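Local structure of XAC2610 protein (Xanthomonas axonopodis pv. citri, 4QTQ) at residues A[96-99]-A[100-104]; A[162-165]-A[166-169]; A[204-207]-A[208-212]; A[86-89]-A[90-94]. The protein probably acts as an immunity protein that inhibits a peptidoglycan hydrolase linked to a type IV secretion system, and binds a calcium ion. All blocks are in the same frame, centred on the assembly; numbering follows the deposited sequence. Where two conformers were deposited one is given.

Contact 1: residues A[96-99]-A[100-104]; sequences LTDI and NGDGH. With CA (calcium ion), chain B.
Asp98, Asn100, Asp102 and His104 wrap one calcium ion in a DxNxDG loop of the EF-hand-like kind, which leaves the end of strand 94-97 and leads into strand 106-112. The carboxylate of Asp98 stands across the loop with its two oxygens on different duties. CG lies anti to the backbone N (chi1 -177°), which carries OD1 inward to the metal, 2.3 Å from the calcium. OD2 turns back to the loop and takes a hydrogen bond from Gly103 N at 2.8 Å, the donor standing 42° out of the carboxylate plane. His104 contributes its main-chain carbonyl, with His104 O 2.4 Å from the calcium. A water lies nearly across the ion from Asp98 OD1. Asp102 folds its CG between its own N and carbonyl carbon (chi1 71°), so that OD1 reaches the calcium at 2.5 Å while OD2 accepts from the metal-bound water. Asp106 completes the site with both carboxylate oxygens, making seven ligand atoms. Gly101 and Gly103 both have positive phi angles, bending the backbone close around the acidic groups. Asp102 OD1 has a second task besides the metal: it closes an Asx turn by accepting from His104 N at 3.1 Å, from above the carboxylate plane.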
# COMPACT_ATOMS: atom_id res chain seq x y z
N LEU A 96 -8.01 -1.53 4.03
CA LEU A 96 -7.98 -1.93 5.44
C LEU A 96 -7.44 -3.37 5.53
O LEU A 96 -8.03 -4.31 4.99
CB LEU A 96 -9.38 -1.87 6.04
CG LEU A 96 -10.26 -0.67 5.67
CD1 LEU A 96 -11.68 -0.90 6.18
CD2 LEU A 96 -9.69 0.61 6.25
N THR A 97 -6.30 -3.52 6.19
CA THR A 97 -5.55 -4.76 6.18
C THR A 97 -4.54 -4.70 7.32
O THR A 97 -3.97 -3.64 7.58
CB THR A 97 -4.83 -4.96 4.83
OG1 THR A 97 -4.29 -6.28 4.76
CG2 THR A 97 -3.70 -3.94 4.63
N ASP A 98 -4.34 -5.82 8.01
CA ASP A 98 -3.39 -5.88 9.11
C ASP A 98 -2.05 -6.22 8.51
O ASP A 98 -1.82 -7.34 8.09
CB ASP A 98 -3.79 -6.94 10.15
CG ASP A 98 -2.85 -6.97 11.36
OD1 ASP A 98 -2.16 -5.96 11.65
OD2 ASP A 98 -2.82 -8.04 12.02
N ILE A 99 -1.17 -5.24 8.46
CA ILE A 99 0.12 -5.41 7.81
C ILE A 99 1.11 -6.05 8.78
O ILE A 99 1.87 -6.93 8.39
CB ILE A 99 0.65 -4.05 7.28
CG1 ILE A 99 -0.27 -3.55 6.15
CG2 ILE A 99 2.09 -4.18 6.78
CD1 ILE A 99 0.01 -2.14 5.67
N ASN A 100 1.07 -5.63 10.04
CA ASN A 100 2.07 -6.09 11.01
C ASN A 100 1.64 -7.27 11.90
O ASN A 100 2.35 -7.61 12.85
CB ASN A 100 2.59 -4.92 11.86
CG ASN A 100 1.51 -4.24 12.67
OD1 ASN A 100 0.31 -4.50 12.52
ND2 ASN A 100 1.93 -3.33 13.53
N GLY A 101 0.52 -7.90 11.58
CA GLY A 101 0.11 -9.16 12.21
C GLY A 101 -0.29 -9.12 13.67
O GLY A 101 -0.34 -10.16 14.33
N ASP A 102 -0.61 -7.94 14.19
CA ASP A 102 -1.00 -7.81 15.59
C ASP A 102 -2.51 -7.93 15.83
O ASP A 102 -2.96 -7.74 16.95
CB ASP A 102 -0.47 -6.49 16.18
CG ASP A 102 -1.20 -5.26 15.63
OD1 ASP A 102 -1.96 -5.36 14.65
OD2 ASP A 102 -0.99 -4.17 16.19
N GLY A 103 -3.28 -8.24 14.80
CA GLY A 103 -4.72 -8.45 14.96
C GLY A 103 -5.59 -7.21 14.80
O GLY A 103 -6.82 -7.30 14.88
N HIS A 104 -4.97 -6.05 14.57
CA HIS A 104 -5.72 -4.83 14.29
C HIS A 104 -5.43 -4.29 12.90
O HIS A 104 -4.27 -4.15 12.52
CB HIS A 104 -5.42 -3.74 15.31
CG HIS A 104 -6.48 -2.69 15.35
ND1 HIS A 104 -6.53 -1.65 14.44
CD2 HIS A 104 -7.57 -2.55 16.14
CE1 HIS A 104 -7.58 -0.90 14.70
NE2 HIS A 104 -8.23 -1.43 15.72
CA CA B . -1.94 -3.85 12.65
O HOH W 1 -1.46 -2.36 14.35

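Contact 2: residues A[162-165]-A[166-169]; sequences SGDG and CCIH
Asp164 OD1 sits inside the turn that Gly165, Cys166 and Cys167 make, and faces three successive backbone N-H groups. Its strongest partner is Ile168 N, which approaches OD1 at 3.0 Å with an N-H...O angle of 155°, from 39° out of the carboxylate plane. Cys166 N at 3.1 Å and Cys167 N at 3.2 Å from OD1 add weaker, more bent bonds. Clustered donors of this kind would probably stabilise the negative charge of the carboxylate. The other oxygen, OD2, lies off to the side of these donors, 3.9 Å from Ile168 CB, and the Ile168 side chain crosses that of Asp164 at about a right angle. What brings CG inward is the torsion of Asp164, which tucks it between its own N and carbonyl carbon (chi1 68°). The same residue is tied through its backbone, since Asp164 N donates to Ile168 O at 3.1 Å. One step further out, Gly163 pairs with His169 as a non-hydrogen-bonded antiparallel pair, and Gly163 CA comes 3.2 Å from Ile168 O in a CA-H...O contact. Beyond the turn, Gly163 O accepts from Asn116 ND2 and Ser162 OG bonds to Met146 O. The whole is a beta hairpin between strands 157-163 and 168-176, its connecting loop folded round an aspartate side chain that serves its main-chain N-H groups.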
# COMPACT_ATOMS: atom_id res chain seq x y z
N SER A 162 10.26 -4.56 -8.48
CA SER A 162 10.62 -3.39 -9.24
C SER A 162 11.35 -3.83 -10.51
O SER A 162 11.35 -5.03 -10.85
CB SER A 162 11.48 -2.46 -8.38
OG SER A 162 11.37 -1.13 -8.85
N GLY A 163 11.96 -2.90 -11.23
CA GLY A 163 12.68 -3.22 -12.47
C GLY A 163 12.41 -2.21 -13.56
O GLY A 163 11.83 -1.15 -13.31
N ASP A 164 12.83 -2.53 -14.78
CA ASP A 164 12.63 -1.62 -15.92
C ASP A 164 11.42 -1.98 -16.80
O ASP A 164 11.29 -1.46 -17.91
CB ASP A 164 13.92 -1.52 -16.75
CG ASP A 164 14.26 -2.80 -17.49
OD1 ASP A 164 13.54 -3.82 -17.33
OD2 ASP A 164 15.25 -2.81 -18.24
N GLY A 165 10.54 -2.86 -16.30
CA GLY A 165 9.34 -3.26 -17.04
C GLY A 165 9.61 -4.04 -18.32
O GLY A 165 8.79 -4.02 -19.25
N CYS A 166 10.76 -4.71 -18.37
CA CYS A 166 11.21 -5.40 -19.58
C CYS A 166 11.99 -6.66 -19.22
O CYS A 166 11.41 -7.72 -19.01
CB CYS A 166 12.05 -4.45 -20.45
SG CYS A 166 11.17 -3.03 -21.16
N CYS A 167 13.31 -6.51 -19.10
CA CYS A 167 14.29 -7.57 -18.95
C CYS A 167 15.03 -7.53 -17.60
O CYS A 167 15.88 -8.38 -17.33
CB CYS A 167 15.34 -7.32 -20.03
SG CYS A 167 15.59 -5.54 -20.25
N ILE A 168 14.79 -6.48 -16.81
CA ILE A 168 15.37 -6.38 -15.48
C ILE A 168 14.23 -6.38 -14.48
O ILE A 168 13.35 -5.53 -14.52
CB ILE A 168 16.28 -5.14 -15.31
CG1 ILE A 168 17.54 -5.33 -16.17
CG2 ILE A 168 16.67 -4.97 -13.85
CD1 ILE A 168 18.48 -4.14 -16.17
N HIS A 169 14.24 -7.38 -13.60
CA HIS A 169 13.23 -7.52 -12.56
C HIS A 169 13.93 -7.59 -11.23
O HIS A 169 14.93 -8.31 -11.08
CB HIS A 169 12.42 -8.80 -12.76
CG HIS A 169 11.73 -8.86 -14.08
ND1 HIS A 169 12.15 -9.67 -15.11
CD2 HIS A 169 10.64 -8.19 -14.55
CE1 HIS A 169 11.37 -9.50 -16.16
NE2 HIS A 169 10.44 -8.61 -15.84

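Contact 3: residues A[204-207]-A[208-212]; sequences LQDG and EMKEV
The carboxamide of Gln205 meets Val212 CG1, which lies almost straight ahead of OE1 at 4.1 Å. The side chain stretches out with CG anti to its backbone N (chi1 -172°), and its first carbon, CB, is touched by Lys210 CG at 3.8 Å. A second flat group, the peptide carbonyl of Gln205, is used from above: Glu208 N stands 61° out of the carbonyl plane, 3.1 Å from Gln205 O. The last carbon of Lys210, CE, lies 3.5 Å from Gln205 O, with NZ just behind it. In return Gln205 N gives Glu208 O a straighter bond at 2.8 Å. This reciprocal pair closes a type I' turn through Asp206 and Gly207, the tip of the hairpin of strands 198-205 and 208-212. The carboxylate of Asp206 is approached by the bent chain of Lys210, whose NZ is 4.0 Å from OD2, a long salt bridge. On the other face of the hairpin Leu204 and Met209 form a non-hydrogen-bonded pair, with Leu204 CB 3.9 Å from Met209 SD; Leu204 goes on to Val182 and Ile184, and Met209 to Leu183. The Leu204/Met209 face thus adds apolar packing to the backbone pairing with strand 181-190, whereas on the exposed Gln205/Glu208 side and at the turn the two backbone bonds do most and the long ion pair probably adds little.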
# COMPACT_ATOMS: atom_id res chain seq x y z
N LEU A 204 20.92 -9.30 3.73
CA LEU A 204 21.31 -8.49 4.86
C LEU A 204 22.22 -9.33 5.73
O LEU A 204 21.83 -10.38 6.24
CB LEU A 204 20.07 -8.04 5.66
CG LEU A 204 20.31 -7.24 6.93
CD1 LEU A 204 20.84 -5.86 6.60
CD2 LEU A 204 19.06 -7.15 7.79
N GLN A 205 23.44 -8.84 5.91
CA GLN A 205 24.46 -9.56 6.66
C GLN A 205 25.31 -8.54 7.40
O GLN A 205 25.81 -7.59 6.79
CB GLN A 205 25.30 -10.38 5.69
CG GLN A 205 26.28 -11.34 6.34
CD GLN A 205 27.19 -11.99 5.32
OE1 GLN A 205 26.82 -12.22 4.16
NE2 GLN A 205 28.41 -12.29 5.75
N ASP A 206 25.44 -8.71 8.72
CA ASP A 206 26.20 -7.79 9.56
C ASP A 206 25.69 -6.36 9.42
O ASP A 206 26.48 -5.41 9.40
CB ASP A 206 27.70 -7.86 9.22
CG ASP A 206 28.28 -9.24 9.46
OD1 ASP A 206 28.23 -9.69 10.62
OD2 ASP A 206 28.78 -9.88 8.51
N GLY A 207 24.37 -6.22 9.30
CA GLY A 207 23.72 -4.91 9.20
C GLY A 207 23.79 -4.21 7.85
O GLY A 207 23.34 -3.08 7.75
N GLU A 208 24.33 -4.85 6.83
CA GLU A 208 24.38 -4.26 5.48
C GLU A 208 23.96 -5.26 4.43
O GLU A 208 24.11 -6.47 4.62
CB GLU A 208 25.78 -3.75 5.16
CG GLU A 208 26.24 -2.61 6.05
CD GLU A 208 27.54 -1.98 5.58
OE1 GLU A 208 28.08 -2.42 4.54
OE2 GLU A 208 28.01 -1.04 6.25
N MET A 209 23.44 -4.76 3.32
CA MET A 209 23.14 -5.62 2.18
C MET A 209 24.45 -6.03 1.52
O MET A 209 25.24 -5.16 1.15
CB MET A 209 22.22 -4.90 1.18
CG MET A 209 20.86 -4.53 1.74
SD MET A 209 19.92 -5.95 2.35
CE MET A 209 19.80 -6.94 0.86
N LYS A 210 24.69 -7.33 1.41
CA LYS A 210 25.91 -7.86 0.79
C LYS A 210 25.52 -8.77 -0.36
O LYS A 210 24.59 -9.57 -0.22
CB LYS A 210 26.74 -8.71 1.77
CG LYS A 210 26.97 -8.11 3.16
CD LYS A 210 27.97 -6.96 3.16
CE LYS A 210 28.30 -6.54 4.59
NZ LYS A 210 29.11 -7.54 5.33
N GLU A 211 26.24 -8.69 -1.48
CA GLU A 211 26.09 -9.68 -2.53
C GLU A 211 26.60 -11.04 -2.04
O GLU A 211 27.61 -11.11 -1.36
CB GLU A 211 26.82 -9.25 -3.79
CG GLU A 211 26.64 -10.20 -4.96
CD GLU A 211 27.16 -9.65 -6.26
OE1 GLU A 211 27.25 -10.43 -7.23
OE2 GLU A 211 27.47 -8.44 -6.32
N VAL A 212 25.88 -12.10 -2.39
CA VAL A 212 26.21 -13.45 -1.97
C VAL A 212 26.10 -14.37 -3.19
O VAL A 212 25.33 -14.08 -4.10
CB VAL A 212 25.26 -13.96 -0.86
CG1 VAL A 212 25.43 -13.15 0.41
CG2 VAL A 212 23.81 -13.93 -1.31

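Contact 4: residues A[86-89]-A[90-94]; sequences TYKK and NRHSI
The backbone turns at Lys89 and then runs extended from Asn90 to His92, so that the side chain of Lys88 can lie alongside the following residues. This is the irregular connection that joins strand 78-80 to its parallel neighbour, strand 94-97, in the mixed sheet. Lys88 spans the gap with a chain bent at chi2 (-92°) and straight beyond, which puts its ammonium group near two acceptors. NZ reaches Asn90 O at 3.3 Å and His92 ND1 at 3.2 Å, both weak bonds. It approaches the imidazole at its edge, near the ring plane, while the lysine chain crosses the histidine obliquely and CE comes 3.4 Å from ND1. With ND1 accepting, a proton on NE2 would be the likely form of the ring. Tyr79 of strand 78-80 joins both partners, as a cation-pi partner of Lys88 and a ring neighbour of His92, so the ammonium group lies among a ring, an imidazole nitrogen and a main-chain carbonyl, with only weak bonds to the last two. Asn90 N, buried by this turn, has no hydrogen-bond partner.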
# COMPACT_ATOMS: atom_id res chain seq x y z
N THR A 86 -1.22 -14.10 -3.92
CA THR A 86 -2.25 -14.81 -4.67
C THR A 86 -3.47 -13.90 -4.90
O THR A 86 -3.65 -13.40 -6.00
CB THR A 86 -2.64 -16.13 -3.96
OG1 THR A 86 -2.97 -15.87 -2.59
CG2 THR A 86 -1.47 -17.12 -4.01
N TYR A 87 -4.21 -13.60 -3.84
CA TYR A 87 -5.46 -12.86 -3.92
C TYR A 87 -5.46 -11.42 -4.49
O TYR A 87 -6.23 -11.13 -5.40
CB TYR A 87 -5.93 -12.66 -2.48
CG TYR A 87 -6.73 -13.76 -1.87
CD1 TYR A 87 -7.31 -14.73 -2.64
CD2 TYR A 87 -6.91 -13.81 -0.49
CE1 TYR A 87 -8.07 -15.74 -2.07
CE2 TYR A 87 -7.65 -14.81 0.09
CZ TYR A 87 -8.23 -15.78 -0.70
OH TYR A 87 -8.97 -16.80 -0.14
N LYS A 88 -4.59 -10.54 -4.03
CA LYS A 88 -4.74 -9.12 -4.32
C LYS A 88 -3.86 -8.68 -5.50
O LYS A 88 -2.66 -8.43 -5.34
CB LYS A 88 -4.46 -8.29 -3.04
CG LYS A 88 -5.50 -7.25 -2.71
CD LYS A 88 -5.16 -5.90 -3.32
CE LYS A 88 -6.28 -4.91 -3.09
NZ LYS A 88 -5.84 -3.52 -3.36
N LYS A 89 -4.47 -8.65 -6.68
CA LYS A 89 -3.86 -8.06 -7.87
C LYS A 89 -4.63 -6.82 -8.32
O LYS A 89 -4.29 -6.20 -9.33
CB LYS A 89 -3.77 -9.10 -8.98
CG LYS A 89 -2.86 -10.26 -8.60
CD LYS A 89 -2.79 -11.34 -9.66
CE LYS A 89 -1.88 -12.47 -9.19
NZ LYS A 89 -1.76 -13.57 -10.19
N ASN A 90 -5.67 -6.45 -7.57
CA ASN A 90 -6.41 -5.21 -7.79
C ASN A 90 -5.69 -4.02 -7.19
O ASN A 90 -4.77 -4.16 -6.38
CB ASN A 90 -7.81 -5.29 -7.18
CG ASN A 90 -8.78 -6.09 -8.02
OD1 ASN A 90 -8.75 -6.03 -9.25
ND2 ASN A 90 -9.68 -6.82 -7.36
N ARG A 91 -6.14 -2.85 -7.61
CA ARG A 91 -5.70 -1.59 -7.06
C ARG A 91 -6.94 -0.95 -6.48
O ARG A 91 -7.97 -0.88 -7.15
CB ARG A 91 -5.11 -0.73 -8.17
CG ARG A 91 -4.74 0.70 -7.78
CD ARG A 91 -4.46 1.54 -9.02
NE ARG A 91 -5.61 1.62 -9.92
CZ ARG A 91 -5.60 2.20 -11.12
NH1 ARG A 91 -4.50 2.78 -11.59
NH2 ARG A 91 -6.71 2.20 -11.85
N HIS A 92 -6.87 -0.52 -5.23
CA HIS A 92 -7.98 0.17 -4.57
C HIS A 92 -7.46 1.47 -4.02
O HIS A 92 -6.28 1.59 -3.75
CB HIS A 92 -8.56 -0.69 -3.44
CG HIS A 92 -9.40 -1.83 -3.91
ND1 HIS A 92 -8.87 -3.02 -4.34
CD2 HIS A 92 -10.75 -1.96 -4.02
CE1 HIS A 92 -9.84 -3.84 -4.69
NE2 HIS A 92 -10.99 -3.22 -4.51
N SER A 93 -8.36 2.44 -3.84
CA SER A 93 -7.98 3.74 -3.25
C SER A 93 -7.68 3.66 -1.74
O SER A 93 -6.75 4.31 -1.25
CB SER A 93 -9.09 4.77 -3.49
OG SER A 93 -9.26 5.03 -4.87
N ILE A 94 -8.49 2.88 -1.01
CA ILE A 94 -8.40 2.84 0.45
C ILE A 94 -8.53 1.40 0.91
O ILE A 94 -9.57 0.78 0.69
CB ILE A 94 -9.50 3.70 1.11
CG1 ILE A 94 -9.26 5.19 0.82
CG2 ILE A 94 -9.56 3.45 2.62
CD1 ILE A 94 -10.45 6.07 1.13

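How the contacts relate
Contacts 4 and 1 follow each other along the chain: residues 86-94 lead into strand 94-97, at whose end the calcium loop of contact 1 begins. Their centres are 16 Å apart, and Tyr79, which joins Lys88 and His92 of contact 4, belongs to the strand beside 94-97. Contacts 2 and 3 are hairpin turns of a different sheet, with centres 23 Å apart and nearest atoms about 13 Å apart. Neither comes close to the metal loop; the nearest atoms of contact 1 lie about 17 Å from each. Contacts 1 and 2 fall on opposite sides of the chain's centre. Of the four, contact 1 alone holds ligands of the calcium ion.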